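Side-chain contacts in aldehyde dehydrogenase (Bartonella henselae, PDB 3I44), which probably oxidises aldehydes to the corresponding carboxylic acids using a nicotinamide cofactor, as other members of the aldehyde dehydrogenase family do: residues A276-A281 against R444-Q449; I285-R290 against Y434-D439; D317-T322 against L409-F414; V393-R398 against V421-D426. The protein carries 1 engineered substitution. All coordinates share one frame; numbering follows the deposited sequence.

All four contacts belong to one alpha/beta unit, which matches the catalytic domain of the aldehyde dehydrogenase family, and they gather round its seven-stranded mixed sheet. Interactions 1 and 4 use helices 440-449 and 417-425 on one face; interactions 2 and 3 use helices 287-296 and 316-329 on the other. Along the chain, interaction 1 spans the longest interval and encloses interaction 2, within which the segments of interactions 3 and 4 alternate. Centres lie about 10 Å apart for interactions 1 and 2 and about 20 Å for 2 and 4. Distant parts of the sequence are thus sewn into one layered body, with strands 276-279 and 432-436 paired as neighbours in it.

Interaction 1 (A276-A281 against R444-Q449); sequences ANIIFA and RRIAAQ
Ile446 of helix 440-449 drops onto Ile278 and Phe280, pinning the helix to one face of the central sheet of the alpha/beta domain, probably the catalytic domain of this family, through strand 276-279. Its two branches divide the work. CG2 goes to the isoleucine: Ile446 CG2 and Ile278 CD1 are 3.6 Å apart, and the two isoleucines meet at an angle. Ile278 can make this reach because its chain is extended beyond CG1 (chi2 168°), carrying CD1 well out from the sheet. The other branch goes to the ring. Ile446 CG1 lies 4.0 Å from Phe280 CZ, approaching the far end of the ring on a slant while the two side chains reach toward each other. Phe280 also meets Phe414 edge-to-face, and Val421 of helix 417-425 closes in beside Ile446, so the contact is buried among largely apolar side chains. The same helix also reaches the second subunit: Arg444 forms a salt bridge with the terminal carboxylate of that subunit's Trp497, and Ala447 packs on its Ile494. One turn along the helix, Gln449 folds back on its own backbone, its NE2 donating to Arg445 O at 3.1 Å from above the carbonyl plane, 70° out of it.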
loop_
_atom_site.group_PDB
_atom_site.type_symbol
_atom_site.label_atom_id
_atom_site.label_comp_id
_atom_site.label_asym_id
_atom_site.label_seq_id
_atom_site.Cartn_x
_atom_site.Cartn_y
_atom_site.Cartn_z
ATOM N N ALA A 276 2.034 -4.361 -24.155
ATOM C CA ALA A 276 1.453 -4.738 -25.425
ATOM C C ALA A 276 0.961 -3.480 -26.177
ATOM O O ALA A 276 0.430 -2.545 -25.564
ATOM C CB ALA A 276 0.338 -5.672 -25.199
ATOM N N ASN A 277 1.178 -3.467 -27.498
ATOM C CA ASN A 277 0.668 -2.445 -28.434
ATOM C C ASN A 277 -0.213 -3.158 -29.454
ATOM O O ASN A 277 0.304 -3.817 -30.392
ATOM C CB ASN A 277 1.819 -1.734 -29.146
ATOM C CG ASN A 277 1.361 -0.510 -29.965
ATOM O OD1 ASN A 277 0.174 -0.196 -30.017
ATOM N ND2 ASN A 277 2.324 0.186 -30.588
ATOM N N ILE A 278 -1.531 -3.045 -29.250
ATOM C CA ILE A 278 -2.517 -3.686 -30.080
ATOM C C ILE A 278 -2.880 -2.774 -31.241
ATOM O O ILE A 278 -3.493 -1.702 -31.060
ATOM C CB ILE A 278 -3.783 -4.049 -29.310
ATOM C CG1 ILE A 278 -3.464 -5.002 -28.161
ATOM C CG2 ILE A 278 -4.821 -4.645 -30.261
ATOM C CD1 ILE A 278 -4.651 -5.197 -27.129
ATOM N N ILE A 279 -2.490 -3.205 -32.438
ATOM C CA ILE A 279 -2.668 -2.393 -33.667
ATOM C C ILE A 279 -3.638 -3.108 -34.597
ATOM O O ILE A 279 -3.370 -4.197 -35.102
ATOM C CB ILE A 279 -1.352 -2.115 -34.375
ATOM C CG1 ILE A 279 -0.359 -1.511 -33.369
ATOM C CG2 ILE A 279 -1.561 -1.183 -35.593
ATOM C CD1 ILE A 279 0.958 -1.054 -33.972
ATOM N N PHE A 280 -4.801 -2.502 -34.753
ATOM C CA PHE A 280 -5.827 -3.009 -35.643
ATOM C C PHE A 280 -5.586 -2.529 -37.064
ATOM O O PHE A 280 -4.893 -1.538 -37.283
ATOM C CB PHE A 280 -7.213 -2.572 -35.168
ATOM C CG PHE A 280 -7.694 -3.315 -33.966
ATOM C CD1 PHE A 280 -8.350 -4.536 -34.107
ATOM C CD2 PHE A 280 -7.467 -2.818 -32.683
ATOM C CE1 PHE A 280 -8.793 -5.225 -33.015
ATOM C CE2 PHE A 280 -7.895 -3.522 -31.570
ATOM C CZ PHE A 280 -8.577 -4.717 -31.729
ATOM N N ALA A 281 -6.171 -3.259 -38.025
ATOM C CA ALA A 281 -6.101 -2.897 -39.460
ATOM C C ALA A 281 -6.624 -1.470 -39.745
ATOM O O ALA A 281 -6.234 -0.827 -40.723
ATOM C CB ALA A 281 -6.858 -3.948 -40.323
ATOM N N ARG A 444 -12.578 1.465 -26.862
ATOM C CA ARG A 444 -13.148 1.436 -25.533
ATOM C C ARG A 444 -13.283 0.021 -25.004
ATOM O O ARG A 444 -12.908 -0.230 -23.864
ATOM C CB ARG A 444 -14.500 2.140 -25.506
ATOM C CG ARG A 444 -14.378 3.623 -25.588
ATOM C CD ARG A 444 -15.742 4.260 -25.708
ATOM N NE ARG A 444 -15.666 5.708 -25.604
ATOM C CZ ARG A 444 -16.726 6.499 -25.478
ATOM N NH1 ARG A 444 -17.946 5.986 -25.476
ATOM N NH2 ARG A 444 -16.571 7.801 -25.349
ATOM N N ARG A 445 -13.816 -0.886 -25.814
ATOM C CA ARG A 445 -13.916 -2.302 -25.426
ATOM C C ARG A 445 -12.568 -2.889 -25.015
ATOM O O ARG A 445 -12.466 -3.549 -23.979
ATOM C CB ARG A 445 -14.438 -3.189 -26.562
ATOM C CG ARG A 445 -15.848 -2.991 -26.969
ATOM C CD ARG A 445 -16.357 -4.199 -27.828
ATOM N NE ARG A 445 -15.710 -4.253 -29.151
ATOM C CZ ARG A 445 -16.086 -3.556 -30.223
ATOM N NH1 ARG A 445 -17.094 -2.706 -30.172
ATOM N NH2 ARG A 445 -15.420 -3.684 -31.350
ATOM N N ILE A 446 -11.550 -2.672 -25.845
ATOM C CA ILE A 446 -10.220 -3.226 -25.600
ATOM C C ILE A 446 -9.535 -2.594 -24.373
ATOM O O ILE A 446 -8.937 -3.329 -23.553
ATOM C CB ILE A 446 -9.302 -3.148 -26.866
ATOM C CG1 ILE A 446 -9.960 -3.835 -28.079
ATOM C CG2 ILE A 446 -7.947 -3.787 -26.585
ATOM C CD1 ILE A 446 -10.345 -5.292 -27.862
ATOM N N ALA A 447 -9.628 -1.262 -24.250
ATOM C CA ALA A 447 -9.087 -0.524 -23.112
ATOM C C ALA A 447 -9.654 -1.038 -21.778
ATOM O O ALA A 447 -8.931 -1.105 -20.784
ATOM C CB ALA A 447 -9.310 0.994 -23.248
ATOM N N ALA A 448 -10.933 -1.391 -21.767
ATOM C CA ALA A 448 -11.584 -1.882 -20.569
ATOM C C ALA A 448 -11.134 -3.287 -20.197
ATOM O O ALA A 448 -11.212 -3.637 -19.032
ATOM C CB ALA A 448 -13.142 -1.845 -20.714
ATOM N N GLN A 449 -10.679 -4.086 -21.170
ATOM C CA GLN A 449 -10.295 -5.456 -20.901
ATOM C C GLN A 449 -8.806 -5.680 -20.600
ATOM O O GLN A 449 -8.476 -6.694 -20.023
ATOM C CB GLN A 449 -10.695 -6.352 -22.060
ATOM C CG GLN A 449 -12.206 -6.447 -22.291
ATOM C CD GLN A 449 -12.517 -7.247 -23.536
ATOM O OE1 GLN A 449 -12.379 -8.455 -23.537
ATOM N NE2 GLN A 449 -12.919 -6.573 -24.609
#

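Interaction 2 (I285-R290 against Y434-D439); sequences IDALQR and YIQSQD
Arg290 and Gln436 supply the polar half of this contact, joining helix 287-296 to strand 432-436. Arg290 NH2 donates to Gln436 OE1 over 2.9 Å, nearly straight at 170°. The oxygen sits at the edge of the guanidinium, in its plane, whereas the donor is tilted 34° from the plane of the glutamine carbonyl; the two flat groups stand 57° apart. The same NH2 also forms a salt bridge with Asp284, and Gln436 NE2 donates to Asn277 OD1. With both ends of its amide engaged, Gln436 is fixed in rotation. A bend at chi3 folds the arginine back over its own helix, where Ala287 CA lies 3.5 Å above the guanidinium plane, displaced from its centre.

The apolar half is small. Ala287 CB rests 3.9 Å from Gln436 CB and close to CG, so the methyl bears on the base of the chain whose tip is held by Arg290.

Just beyond the strand, Ser437 OG accepts from Asp439 N at 3.0 Å, an ST turn that leads into helix 440-449.

The contact lies between layers. Leu288 faces away from strand 432-436 and packs on helix 316-329, while Ile435, on the opposite face of the sheet from Gln436, packs on Ile446 and Ala447 of helix 440-449; strand 276-279 pairs alongside.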
loop_
_atom_site.group_PDB
_atom_site.type_symbol
_atom_site.label_atom_id
_atom_site.label_comp_id
_atom_site.label_asym_id
_atom_site.label_seq_id
_atom_site.Cartn_x
_atom_site.Cartn_y
_atom_site.Cartn_z
ATOM N N ILE A 285 -2.807 6.079 -40.222
ATOM C CA ILE A 285 -1.685 5.810 -41.156
ATOM C C ILE A 285 -0.363 5.575 -40.410
ATOM O O ILE A 285 0.360 4.644 -40.703
ATOM C CB ILE A 285 -1.462 6.985 -42.154
ATOM C CG1 ILE A 285 -2.594 7.074 -43.181
ATOM C CG2 ILE A 285 -0.113 6.864 -42.880
ATOM C CD1 ILE A 285 -2.723 8.515 -43.796
ATOM N N ASP A 286 -0.078 6.420 -39.441
ATOM C CA ASP A 286 1.239 6.428 -38.808
ATOM C C ASP A 286 1.394 5.501 -37.583
ATOM O O ASP A 286 2.438 5.557 -36.928
ATOM C CB ASP A 286 1.605 7.862 -38.413
ATOM C CG ASP A 286 3.113 8.041 -38.226
ATOM O OD1 ASP A 286 3.874 7.670 -39.153
ATOM O OD2 ASP A 286 3.542 8.539 -37.149
ATOM N N ALA A 287 0.392 4.652 -37.311
ATOM C CA ALA A 287 0.336 3.865 -36.074
ATOM C C ALA A 287 1.541 2.938 -35.974
ATOM O O ALA A 287 2.188 2.876 -34.933
ATOM C CB ALA A 287 -0.971 3.024 -36.008
ATOM N N LEU A 288 1.806 2.223 -37.068
ATOM C CA LEU A 288 2.880 1.245 -37.121
ATOM C C LEU A 288 4.243 1.906 -36.874
ATOM O O LEU A 288 4.990 1.467 -35.994
ATOM C CB LEU A 288 2.875 0.493 -38.457
ATOM C CG LEU A 288 1.816 -0.568 -38.593
ATOM C CD1 LEU A 288 1.867 -1.054 -40.038
ATOM C CD2 LEU A 288 2.066 -1.700 -37.564
ATOM N N GLN A 289 4.533 2.989 -37.604
ATOM C CA GLN A 289 5.790 3.741 -37.425
ATOM C C GLN A 289 5.954 4.288 -36.002
ATOM O O GLN A 289 7.042 4.197 -35.378
ATOM C CB GLN A 289 5.894 4.906 -38.428
ATOM N N ARG A 290 4.885 4.886 -35.500
ATOM C CA ARG A 290 4.875 5.450 -34.154
ATOM C C ARG A 290 5.262 4.355 -33.117
ATOM O O ARG A 290 6.107 4.572 -32.235
ATOM C CB ARG A 290 3.462 6.009 -33.893
ATOM C CG ARG A 290 3.263 6.670 -32.571
ATOM C CD ARG A 290 1.931 7.452 -32.446
ATOM N NE ARG A 290 0.721 6.615 -32.530
ATOM C CZ ARG A 290 -0.176 6.652 -33.529
ATOM N NH1 ARG A 290 -0.031 7.467 -34.585
ATOM N NH2 ARG A 290 -1.224 5.848 -33.494
ATOM N N TYR A 434 -1.058 -0.286 -24.967
ATOM C CA TYR A 434 -1.279 0.652 -26.062
ATOM C C TYR A 434 -2.271 0.033 -27.056
ATOM O O TYR A 434 -2.258 -1.191 -27.323
ATOM C CB TYR A 434 0.042 0.982 -26.769
ATOM C CG TYR A 434 1.118 1.560 -25.866
ATOM C CD1 TYR A 434 1.407 2.915 -25.890
ATOM C CD2 TYR A 434 1.850 0.748 -24.983
ATOM C CE1 TYR A 434 2.396 3.471 -25.048
ATOM C CE2 TYR A 434 2.826 1.288 -24.162
ATOM C CZ TYR A 434 3.094 2.660 -24.192
ATOM O OH TYR A 434 4.064 3.233 -23.388
ATOM N N ILE A 435 -3.145 0.866 -27.609
ATOM C CA ILE A 435 -4.189 0.381 -28.564
ATOM C C ILE A 435 -4.266 1.371 -29.692
ATOM O O ILE A 435 -4.366 2.584 -29.446
ATOM C CB ILE A 435 -5.576 0.303 -27.920
ATOM C CG1 ILE A 435 -5.566 -0.593 -26.670
ATOM C CG2 ILE A 435 -6.658 -0.212 -28.924
ATOM C CD1 ILE A 435 -6.812 -0.415 -25.770
ATOM N N GLN A 436 -4.180 0.869 -30.932
ATOM C CA GLN A 436 -4.343 1.691 -32.116
ATOM C C GLN A 436 -5.514 1.215 -32.955
ATOM O O GLN A 436 -5.485 0.103 -33.518
ATOM C CB GLN A 436 -3.068 1.705 -32.954
ATOM C CG GLN A 436 -1.784 1.636 -32.154
ATOM C CD GLN A 436 -1.586 2.771 -31.149
ATOM O OE1 GLN A 436 -1.876 3.951 -31.411
ATOM N NE2 GLN A 436 -1.004 2.412 -29.998
ATOM N N SER A 437 -6.564 2.041 -33.009
ATOM C CA SER A 437 -7.702 1.807 -33.906
ATOM C C SER A 437 -8.513 3.086 -34.083
ATOM O O SER A 437 -8.701 3.862 -33.135
ATOM C CB SER A 437 -8.619 0.720 -33.354
ATOM O OG SER A 437 -9.871 0.665 -34.044
ATOM N N GLN A 438 -8.993 3.309 -35.305
ATOM C CA GLN A 438 -9.843 4.475 -35.558
ATOM C C GLN A 438 -11.288 4.235 -35.150
ATOM O O GLN A 438 -12.071 5.176 -35.197
ATOM C CB GLN A 438 -9.702 4.962 -37.013
ATOM C CG GLN A 438 -8.392 5.674 -37.181
ATOM C CD GLN A 438 -8.111 6.085 -38.592
ATOM O OE1 GLN A 438 -8.139 7.269 -38.899
ATOM N NE2 GLN A 438 -7.790 5.123 -39.447
ATOM N N ASP A 439 -11.625 2.985 -34.730
ATOM C CA ASP A 439 -12.961 2.641 -34.204
ATOM C C ASP A 439 -13.028 2.902 -32.676
ATOM O O ASP A 439 -12.539 2.089 -31.876
ATOM C CB ASP A 439 -13.257 1.192 -34.511
ATOM C CG ASP A 439 -14.644 0.763 -34.090
ATOM O OD1 ASP A 439 -15.330 1.470 -33.339
ATOM O OD2 ASP A 439 -15.027 -0.344 -34.500
#

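Interaction 3 (D317-T322 against L409-F414); sequences DKAIKT and LSLLPF
Leu411 places its CD2 methyl over one face of the flat peptide group joining Ala319 to Ile320, 3.7 Å from Ile320 N and 3.8 Å from Ala319 C. A second flat group lies within the helix: the carbonyl of Lys318 accepts from both Thr322 N, at 2.8 Å, and Thr322 OG1, at 2.9 Å, and these two donors reach Lys318 O from opposite faces of its plane.

Around the peptide, two side chains flank the same methyl. Ala319 CB points at the strand and stops 4.1 Å from Leu411 CD2. Ile320 CG1 lies 4.0 Å from Leu411 CD2, the chains inclined to each other. Leu411 has CG anti to its carbonyl carbon (chi1 -84°), and this sends CD2 up from strand 408-414 into the helix backbone.

Helix 316-329 is thereby seated on the sheet face it shares with helix 287-296, whose Leu288 touches Ala319 and Thr322. Strand 308-312 lies next to strand 408-414, and its Val311 also meets Ala319.

The contact is apolar, with van der Waals packing and no polar pair between the two segments. One methyl touches hydrocarbon and a peptide face, while the polar Thr322 hydroxyl is engaged inside its own helix, so shape rather than directional bonding sets how helix and strand fit.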
loop_
_atom_site.group_PDB
_atom_site.type_symbol
_atom_site.label_atom_id
_atom_site.label_comp_id
_atom_site.label_asym_id
_atom_site.label_seq_id
_atom_site.Cartn_x
_atom_site.Cartn_y
_atom_site.Cartn_z
ATOM N N ASP A 317 1.731 -8.654 -42.401
ATOM C CA ASP A 317 2.849 -8.535 -43.359
ATOM C C ASP A 317 3.308 -7.092 -43.496
ATOM O O ASP A 317 4.529 -6.808 -43.485
ATOM C CB ASP A 317 2.479 -9.129 -44.741
ATOM C CG ASP A 317 2.431 -10.655 -44.734
ATOM O OD1 ASP A 317 2.976 -11.313 -43.808
ATOM O OD2 ASP A 317 1.833 -11.214 -45.677
ATOM N N LYS A 318 2.344 -6.176 -43.593
ATOM C CA LYS A 318 2.667 -4.739 -43.599
ATOM C C LYS A 318 3.434 -4.289 -42.333
ATOM O O LYS A 318 4.401 -3.506 -42.399
ATOM C CB LYS A 318 1.388 -3.909 -43.772
ATOM C CG LYS A 318 1.642 -2.415 -43.805
ATOM C CD LYS A 318 0.408 -1.675 -44.282
ATOM C CE LYS A 318 0.704 -0.202 -44.486
ATOM N NZ LYS A 318 -0.467 0.483 -45.151
ATOM N N ALA A 319 3.011 -4.798 -41.180
ATOM C CA ALA A 319 3.688 -4.484 -39.913
ATOM C C ALA A 319 5.154 -4.928 -39.930
ATOM O O ALA A 319 6.065 -4.152 -39.569
ATOM C CB ALA A 319 2.930 -5.106 -38.723
ATOM N N ILE A 320 5.393 -6.162 -40.381
ATOM C CA ILE A 320 6.745 -6.683 -40.452
ATOM C C ILE A 320 7.587 -5.806 -41.338
ATOM O O ILE A 320 8.720 -5.449 -40.994
ATOM C CB ILE A 320 6.797 -8.142 -40.995
ATOM C CG1 ILE A 320 6.174 -9.101 -39.989
ATOM C CG2 ILE A 320 8.260 -8.543 -41.294
ATOM C CD1 ILE A 320 5.740 -10.487 -40.570
ATOM N N LYS A 321 7.030 -5.460 -42.497
ATOM C CA LYS A 321 7.768 -4.685 -43.486
ATOM C C LYS A 321 8.054 -3.287 -42.935
ATOM O O LYS A 321 9.164 -2.763 -43.088
ATOM C CB LYS A 321 6.991 -4.644 -44.825
ATOM N N THR A 322 7.083 -2.692 -42.235
ATOM C CA THR A 322 7.268 -1.336 -41.668
ATOM C C THR A 322 8.293 -1.328 -40.547
ATOM O O THR A 322 9.178 -0.477 -40.517
ATOM C CB THR A 322 5.931 -0.739 -41.158
ATOM O OG1 THR A 322 5.009 -0.664 -42.249
ATOM C CG2 THR A 322 6.110 0.626 -40.564
ATOM N N LEU A 409 12.111 -5.339 -30.556
ATOM C CA LEU A 409 10.665 -5.422 -30.703
ATOM C C LEU A 409 10.249 -6.836 -31.051
ATOM O O LEU A 409 10.909 -7.475 -31.868
ATOM C CB LEU A 409 10.246 -4.476 -31.821
ATOM C CG LEU A 409 8.781 -4.461 -32.226
ATOM C CD1 LEU A 409 7.932 -3.945 -31.072
ATOM C CD2 LEU A 409 8.571 -3.582 -33.456
ATOM N N SER A 410 9.148 -7.306 -30.452
ATOM C CA SER A 410 8.536 -8.577 -30.796
ATOM C C SER A 410 7.159 -8.397 -31.465
ATOM O O SER A 410 6.272 -7.785 -30.866
ATOM C CB SER A 410 8.399 -9.427 -29.522
ATOM O OG SER A 410 9.664 -9.723 -28.958
ATOM N N LEU A 411 6.983 -8.923 -32.686
ATOM C CA LEU A 411 5.690 -8.890 -33.409
ATOM C C LEU A 411 5.065 -10.254 -33.453
ATOM O O LEU A 411 5.769 -11.273 -33.633
ATOM C CB LEU A 411 5.852 -8.452 -34.880
ATOM C CG LEU A 411 5.899 -6.984 -35.249
ATOM C CD1 LEU A 411 7.021 -6.351 -34.467
ATOM C CD2 LEU A 411 6.100 -6.802 -36.769
ATOM N N LEU A 412 3.747 -10.268 -33.350
ATOM C CA LEU A 412 2.952 -11.451 -33.601
ATOM C C LEU A 412 1.533 -11.022 -34.006
ATOM O O LEU A 412 1.113 -9.910 -33.699
ATOM C CB LEU A 412 2.905 -12.338 -32.375
ATOM C CG LEU A 412 2.573 -11.702 -31.025
ATOM C CD1 LEU A 412 1.975 -12.775 -30.159
ATOM C CD2 LEU A 412 3.828 -11.043 -30.321
ATOM N N PRO A 413 0.810 -11.883 -34.731
ATOM C CA PRO A 413 -0.534 -11.538 -35.191
ATOM C C PRO A 413 -1.640 -11.986 -34.258
ATOM O O PRO A 413 -1.431 -12.842 -33.392
ATOM C CB PRO A 413 -0.650 -12.310 -36.505
ATOM C CG PRO A 413 0.092 -13.578 -36.220
ATOM C CD PRO A 413 1.260 -13.169 -35.295
ATOM N N PHE A 414 -2.815 -11.387 -34.421
ATOM C CA PHE A 414 -4.026 -11.916 -33.808
ATOM C C PHE A 414 -5.150 -11.893 -34.824
ATOM O O PHE A 414 -5.094 -11.145 -35.792
ATOM C CB PHE A 414 -4.420 -11.151 -32.543
ATOM C CG PHE A 414 -4.887 -9.752 -32.789
ATOM C CD1 PHE A 414 -6.235 -9.487 -33.064
ATOM C CD2 PHE A 414 -3.994 -8.694 -32.746
ATOM C CE1 PHE A 414 -6.669 -8.184 -33.292
ATOM C CE2 PHE A 414 -4.422 -7.390 -32.968
ATOM C CZ PHE A 414 -5.760 -7.132 -33.229
#

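Interaction 4 (V393-R398 against V421-D426); sequences VKPHMR and VTLAND
Pro395, at the second position of a type I beta turn from Lys394 to Met397, presses its ring against Leu423 of helix 417-425 and Asp426, which follows in the chain. The loop carrying it runs between strand 388-391 and the short helix 398-401, in the alpha/beta catalytic domain expected for the aldehyde dehydrogenase family. Starting from CB, the proline first meets a carboxylate oxygen: Pro395 CB is 3.4 Å from Asp426 OD2, a close approach of a carbon to a charged group. One atom further, Pro395 CG reaches hydrocarbon, lying 4.0 Å from Leu423 CD2, with the two side chains inclined to each other. The ring therefore straddles a polar and an apolar neighbour.

The carboxylate gets its main partner elsewhere: Asp426 OD2 forms a salt bridge with Arg401 NH2, and Phe400 packs against both Pro395 and Asp426. Asp426 holds CG anti to its backbone N (chi1 -179°), stretching the carboxylate toward the loop and its arginine. Leu423 leaves its helix at an angle, but its end swings toward the loop, and CD2 also touches Leu412 CD1 of strand 408-414 at 3.9 Å. In this way the leucine links loop, helix and sheet.

Backbone bonds set the frame on both sides. Met397 N bonds to Lys394 O at 3.0 Å, closing the turn that presents the proline, and Asp426 N bonds to Leu423 O at 3.1 Å. Across the mouth of the turn, Lys394 N points almost straight (168°) at Met397 SD, a weak bond of 3.5 Å.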
loop_
_atom_site.group_PDB
_atom_site.type_symbol
_atom_site.label_atom_id
_atom_site.label_comp_id
_atom_site.label_asym_id
_atom_site.label_seq_id
_atom_site.Cartn_x
_atom_site.Cartn_y
_atom_site.Cartn_z
ATOM N N VAL A 393 6.504 -14.336 -32.988
ATOM C CA VAL A 393 6.904 -14.611 -31.614
ATOM C C VAL A 393 5.734 -15.323 -30.959
ATOM O O VAL A 393 4.582 -15.053 -31.274
ATOM C CB VAL A 393 7.264 -13.330 -30.852
ATOM C CG1 VAL A 393 7.609 -13.667 -29.383
ATOM C CG2 VAL A 393 8.428 -12.592 -31.555
ATOM N N LYS A 394 6.041 -16.283 -30.104
ATOM C CA LYS A 394 5.033 -17.088 -29.433
ATOM C C LYS A 394 5.102 -16.804 -27.925
ATOM O O LYS A 394 6.181 -16.460 -27.419
ATOM C CB LYS A 394 5.313 -18.576 -29.662
ATOM C CG LYS A 394 5.295 -19.031 -31.124
ATOM C CD LYS A 394 3.884 -19.188 -31.628
ATOM C CE LYS A 394 3.851 -19.531 -33.125
ATOM N NZ LYS A 394 3.961 -21.015 -33.288
ATOM N N PRO A 395 3.968 -16.968 -27.210
ATOM C CA PRO A 395 3.874 -16.691 -25.768
ATOM C C PRO A 395 4.907 -17.367 -24.866
ATOM O O PRO A 395 5.209 -16.841 -23.794
ATOM C CB PRO A 395 2.463 -17.190 -25.397
ATOM C CG PRO A 395 1.672 -17.074 -26.659
ATOM C CD PRO A 395 2.673 -17.451 -27.746
ATOM N N HIS A 396 5.449 -18.522 -25.264
ATOM C CA HIS A 396 6.393 -19.222 -24.375
ATOM C C HIS A 396 7.801 -18.675 -24.519
ATOM O O HIS A 396 8.673 -18.986 -23.714
ATOM C CB HIS A 396 6.404 -20.732 -24.675
ATOM C CG HIS A 396 7.014 -21.061 -26.000
ATOM N ND1 HIS A 396 6.253 -21.269 -27.131
ATOM C CD2 HIS A 396 8.306 -21.167 -26.384
ATOM C CE1 HIS A 396 7.054 -21.498 -28.157
ATOM N NE2 HIS A 396 8.306 -21.432 -27.735
ATOM N N MET A 397 8.056 -17.863 -25.540
ATOM C CA MET A 397 9.426 -17.430 -25.790
ATOM C C MET A 397 9.897 -16.417 -24.776
ATOM O O MET A 397 9.122 -15.589 -24.292
ATOM C CB MET A 397 9.569 -16.862 -27.189
ATOM C CG MET A 397 9.244 -17.862 -28.281
ATOM S SD MET A 397 9.442 -17.103 -29.902
ATOM C CE MET A 397 9.182 -18.563 -30.946
ATOM N N ARG A 398 11.178 -16.473 -24.450
ATOM C CA ARG A 398 11.730 -15.546 -23.499
ATOM C C ARG A 398 11.505 -14.081 -23.916
ATOM O O ARG A 398 11.275 -13.236 -23.047
ATOM C CB ARG A 398 13.227 -15.784 -23.279
ATOM C CG ARG A 398 13.561 -17.139 -22.595
ATOM C CD ARG A 398 15.072 -17.234 -22.292
ATOM N NE ARG A 398 15.495 -16.162 -21.392
ATOM C CZ ARG A 398 16.733 -15.678 -21.313
ATOM N NH1 ARG A 398 17.717 -16.154 -22.074
ATOM N NH2 ARG A 398 16.991 -14.695 -20.468
ATOM N N VAL A 421 -6.722 -9.461 -26.592
ATOM C CA VAL A 421 -6.806 -9.201 -25.173
ATOM C C VAL A 421 -6.086 -10.307 -24.383
ATOM O O VAL A 421 -5.365 -10.013 -23.425
ATOM C CB VAL A 421 -8.240 -9.100 -24.724
ATOM C CG1 VAL A 421 -8.354 -9.319 -23.196
ATOM C CG2 VAL A 421 -8.849 -7.751 -25.179
ATOM N N THR A 422 -6.268 -11.560 -24.793
ATOM C CA THR A 422 -5.629 -12.681 -24.116
ATOM C C THR A 422 -4.125 -12.550 -24.185
ATOM O O THR A 422 -3.451 -12.649 -23.180
ATOM C CB THR A 422 -6.073 -14.053 -24.740
ATOM O OG1 THR A 422 -7.489 -14.208 -24.578
ATOM C CG2 THR A 422 -5.328 -15.253 -24.068
ATOM N N LEU A 423 -3.605 -12.342 -25.384
ATOM C CA LEU A 423 -2.170 -12.103 -25.566
ATOM C C LEU A 423 -1.667 -10.892 -24.759
ATOM O O LEU A 423 -0.657 -10.979 -24.088
ATOM C CB LEU A 423 -1.843 -11.907 -27.048
ATOM C CG LEU A 423 -1.951 -13.170 -27.918
ATOM C CD1 LEU A 423 -2.121 -12.840 -29.400
ATOM C CD2 LEU A 423 -0.708 -14.059 -27.654
ATOM N N ALA A 424 -2.372 -9.766 -24.834
ATOM C CA ALA A 424 -1.950 -8.562 -24.094
ATOM C C ALA A 424 -1.892 -8.838 -22.581
ATOM O O ALA A 424 -0.992 -8.347 -21.879
ATOM C CB ALA A 424 -2.877 -7.385 -24.398
ATOM N N ASN A 425 -2.833 -9.634 -22.078
ATOM C CA ASN A 425 -2.889 -9.945 -20.648
ATOM C C ASN A 425 -2.036 -11.134 -20.207
ATOM O O ASN A 425 -1.985 -11.406 -19.008
ATOM C CB ASN A 425 -4.328 -10.176 -20.146
ATOM C CG ASN A 425 -5.131 -8.915 -20.115
ATOM O OD1 ASN A 425 -4.570 -7.806 -20.097
ATOM N ND2 ASN A 425 -6.454 -9.057 -20.125
ATOM N N ASP A 426 -1.334 -11.782 -21.136
ATOM C CA ASP A 426 -0.484 -12.937 -20.810
ATOM C C ASP A 426 0.898 -12.487 -20.315
ATOM O O ASP A 426 1.908 -12.567 -21.008
ATOM C CB ASP A 426 -0.363 -13.872 -22.007
ATOM C CG ASP A 426 0.479 -15.097 -21.698
ATOM O OD1 ASP A 426 0.708 -15.362 -20.505
ATOM O OD2 ASP A 426 0.957 -15.770 -22.646
#